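Local coordinates for RIM-binding protein, isoform F (Drosophila melanogaster, PDB 4Z8A), which probably helps to organise the presynaptic active zone, here through its third SH3 domain, which binds a peptide derived from the Cacophony calcium channel, at residues 34-39 with 54-59. Sequence-based numbering, arbitrary orientation.
Sequences QVELCF and DGFYMG
The carboxylate of Glu-36, which meets the ring of Phe-56 at a slant, is gripped at both oxygens: OE1 is hydrogen-bonded to the hydroxyls of Tyr-21 and Ser-27, while OE2 takes a hydrogen bond from Asn-29 ND2 and a salt bridge from a basic side chain of the bound peptide. This is the peptide-binding side of an SH3 domain, where Glu-36, at the end of the RT loop, faces Phe-56 at the start of strand 56-61. The same ring makes a cation-pi contact with a basic peptide side chain and packs on the peptide backbone, consistent with the specificity pocket of SH3 domains, in which RT-loop acids and an aromatic residue receive the ligand's basic residue. Glu-36 gets there on a chain that stays extended beyond CG (chi2 178°), and it comes in at the CE2-CZ side of Phe-56. OE2 stands 3.8 Å from Phe-56 CE2, and Glu-36 CD follows at 3.9 Å from the same carbon; the carboxylate and ring planes are 34° apart, neither stacked nor perpendicular. Four polar partners should fix the carboxylate's rotation and probably favour its charged form.

One residue on, the chain turns its next side chain into the hydrophobic core. Leu-37 packs among Leu-61, Val-64 and Val-68, and its CD2 rests 3.9 Å from Gly-59 O.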
ATOM      1  N   GLN A  34      10.343   2.711 -10.270  1.00 11.08           N
ATOM      2  CA  GLN A  34       9.353   2.871 -11.321  1.00 11.06           C
ATOM      3  C   GLN A  34       7.910   2.720 -10.839  1.00 14.64           C
ATOM      4  O   GLN A  34       7.022   3.448 -11.292  1.00 14.71           O
ATOM      5  CB  GLN A  34       9.605   1.861 -12.444  1.00 15.03           C
ATOM      6  CG  GLN A  34      10.807   2.202 -13.308  1.00 11.25           C
ATOM      7  CD  GLN A  34      12.087   1.571 -12.834  1.00 14.54           C
ATOM      8  OE1 GLN A  34      12.179   1.047 -11.705  1.00 11.62           O
ATOM      9  NE2 GLN A  34      13.114   1.640 -13.680  1.00 11.33           N
ATOM     10  N   VAL A  35       7.649   1.775  -9.941  1.00 11.99           N
ATOM     11  CA  VAL A  35       6.259   1.387  -9.754  1.00 12.30           C
ATOM     12  C   VAL A  35       5.665   1.648  -8.368  1.00 12.79           C
ATOM     13  O   VAL A  35       4.446   1.546  -8.223  1.00 10.16           O
ATOM     14  CB  VAL A  35       6.044  -0.118 -10.101  1.00 16.46           C
ATOM     15  CG1 VAL A  35       6.591  -0.453 -11.527  1.00 15.98           C
ATOM     16  CG2 VAL A  35       6.658  -1.008  -9.049  1.00 13.75           C
ATOM     17  N   GLU A  36       6.500   2.014  -7.391  1.00  8.14           N
ATOM     18  CA  GLU A  36       6.029   2.233  -6.009  1.00 10.11           C
ATOM     19  C   GLU A  36       5.892   3.721  -5.669  1.00 16.06           C
ATOM     20  O   GLU A  36       6.567   4.581  -6.236  1.00 15.94           O
ATOM     21  CB  GLU A  36       6.964   1.529  -5.006  1.00 10.32           C
ATOM     22  CG  GLU A  36       6.976   0.029  -5.210  1.00 11.98           C
ATOM     23  CD  GLU A  36       7.916  -0.722  -4.270  1.00 12.57           C
ATOM     24  OE1 GLU A  36       8.422  -0.114  -3.314  1.00 11.97           O
ATOM     25  OE2 GLU A  36       8.160  -1.911  -4.542  1.00 11.04           O
ATOM     26  N   LEU A  37       4.972   4.005  -4.757  1.00 11.02           N
ATOM     27  CA  LEU A  37       4.644   5.357  -4.342  1.00 15.74           C
ATOM     28  C   LEU A  37       5.395   5.735  -3.058  1.00 18.22           C
ATOM     29  O   LEU A  37       5.544   4.902  -2.155  1.00 22.68           O
ATOM     30  CB  LEU A  37       3.123   5.451  -4.148  1.00 15.88           C
ATOM     31  CG  LEU A  37       2.378   6.763  -3.958  1.00 26.60           C
ATOM     32  CD1 LEU A  37       2.632   7.675  -5.128  1.00 26.13           C
ATOM     33  CD2 LEU A  37       0.886   6.451  -3.855  1.00 20.20           C
ATOM     34  N   CYS A  38       5.904   6.967  -3.011  1.00 15.22           N
ATOM     35  CA  CYS A  38       6.516   7.519  -1.809  0.53 14.47           C
ATOM     36  C   CYS A  38       5.456   8.178  -0.908  1.00 13.36           C
ATOM     37  O   CYS A  38       4.546   8.820  -1.407  1.00 16.09           O
ATOM     38  CB  CYS A  38       7.580   8.539  -2.219  0.53 20.70           C
ATOM     39  SG  CYS A  38       8.620   9.153  -0.906  0.53 27.22           S
ATOM     40  N   PHE A  39       5.574   8.033   0.416  1.00 11.55           N
ATOM     41  CA  PHE A  39       4.633   8.726   1.300  1.00 10.16           C
ATOM     42  C   PHE A  39       5.189   8.902   2.706  1.00 12.95           C
ATOM     43  O   PHE A  39       6.217   8.315   3.051  1.00 13.25           O
ATOM     44  CB  PHE A  39       3.281   7.989   1.360  1.00 12.79           C
ATOM     45  CG  PHE A  39       3.389   6.522   1.722  1.00 10.79           C
ATOM     46  CD1 PHE A  39       3.421   6.121   3.041  1.00 10.95           C
ATOM     47  CD2 PHE A  39       3.466   5.554   0.729  1.00 10.01           C
ATOM     48  CE1 PHE A  39       3.509   4.788   3.368  1.00 13.43           C
ATOM     49  CE2 PHE A  39       3.549   4.235   1.041  1.00 13.65           C
ATOM     50  CZ  PHE A  39       3.575   3.843   2.375  1.00 13.09           C
ATOM     51  N   ASP A  54       1.527 -10.051  -3.895  1.00 12.16           N
ATOM     52  CA  ASP A  54       2.768  -9.746  -3.186  1.00 12.01           C
ATOM     53  C   ASP A  54       2.547  -8.880  -1.960  1.00 17.42           C
ATOM     54  O   ASP A  54       3.476  -8.621  -1.197  1.00 18.05           O
ATOM     55  CB  ASP A  54       3.757  -9.048  -4.117  1.00 15.63           C
ATOM     56  CG  ASP A  54       4.086  -9.881  -5.339  1.00 17.67           C
ATOM     57  OD1 ASP A  54       4.283 -11.109  -5.192  1.00 21.68           O
ATOM     58  OD2 ASP A  54       4.145  -9.303  -6.433  1.00 18.07           O
ATOM     59  N   GLY A  55       1.316  -8.419  -1.776  1.00 13.51           N
ATOM     60  CA  GLY A  55       1.012  -7.581  -0.639  1.00 11.36           C
ATOM     61  C   GLY A  55       0.906  -6.089  -0.889  1.00 13.19           C
ATOM     62  O   GLY A  55       0.804  -5.310   0.060  1.00 12.77           O
ATOM     63  N   PHE A  56       0.923  -5.668  -2.150  1.00 10.60           N
ATOM     64  CA  PHE A  56       0.864  -4.239  -2.463  1.00 10.60           C
ATOM     65  C   PHE A  56      -0.520  -3.796  -2.919  1.00 14.10           C
ATOM     66  O   PHE A  56      -1.223  -4.547  -3.599  1.00 12.23           O
ATOM     67  CB  PHE A  56       1.891  -3.882  -3.561  1.00 12.21           C
ATOM     68  CG  PHE A  56       3.317  -3.903  -3.066  1.00 12.73           C
ATOM     69  CD1 PHE A  56       3.988  -5.099  -2.925  1.00 10.31           C
ATOM     70  CD2 PHE A  56       3.954  -2.733  -2.688  1.00 11.27           C
ATOM     71  CE1 PHE A  56       5.277  -5.126  -2.431  1.00 12.15           C
ATOM     72  CE2 PHE A  56       5.249  -2.743  -2.223  1.00 13.06           C
ATOM     73  CZ  PHE A  56       5.905  -3.958  -2.068  1.00  9.82           C
ATOM     74  N   TYR A  57      -0.903  -2.577  -2.547  1.00 11.85           N
ATOM     75  CA  TYR A  57      -2.138  -1.976  -3.074  1.00 12.67           C
ATOM     76  C   TYR A  57      -1.797  -1.029  -4.199  1.00 10.56           C
ATOM     77  O   TYR A  57      -0.773  -0.376  -4.133  1.00 12.06           O
ATOM     78  CB  TYR A  57      -2.874  -1.165  -2.023  1.00 10.62           C
ATOM     79  CG  TYR A  57      -3.408  -1.961  -0.841  1.00 13.11           C
ATOM     80  CD1 TYR A  57      -4.482  -2.817  -0.989  1.00 17.67           C
ATOM     81  CD2 TYR A  57      -2.863  -1.805   0.425  1.00 12.60           C
ATOM     82  CE1 TYR A  57      -4.994  -3.528   0.098  1.00 16.46           C
ATOM     83  CE2 TYR A  57      -3.361  -2.515   1.506  1.00 12.40           C
ATOM     84  CZ  TYR A  57      -4.417  -3.379   1.330  1.00 15.51           C
ATOM     85  OH  TYR A  57      -4.927  -4.074   2.413  1.00 17.62           O
ATOM     86  N   MET A  58      -2.691  -0.883  -5.173  1.00 10.50           N
ATOM     87  CA  MET A  58      -2.589   0.261  -6.092  1.00 14.54           C
ATOM     88  C   MET A  58      -3.153   1.496  -5.399  1.00 12.36           C
ATOM     89  O   MET A  58      -4.305   1.491  -5.009  1.00 14.40           O
ATOM     90  CB  MET A  58      -3.349   0.013  -7.384  1.00 15.34           C
ATOM     91  CG  MET A  58      -3.390   1.261  -8.297  1.00 20.26           C
ATOM     92  SD  MET A  58      -1.746   1.840  -8.815  1.00 26.79           S
ATOM     93  CE  MET A  58      -1.084   0.375  -9.618  1.00 26.45           C
ATOM     94  N   GLY A  59      -2.341   2.538  -5.235  1.00 12.43           N
ATOM     95  CA  GLY A  59      -2.763   3.711  -4.496  1.00 13.18           C
ATOM     96  C   GLY A  59      -2.588   5.015  -5.257  1.00 15.49           C
ATOM     97  O   GLY A  59      -1.870   5.080  -6.252  1.00 13.22           O
TER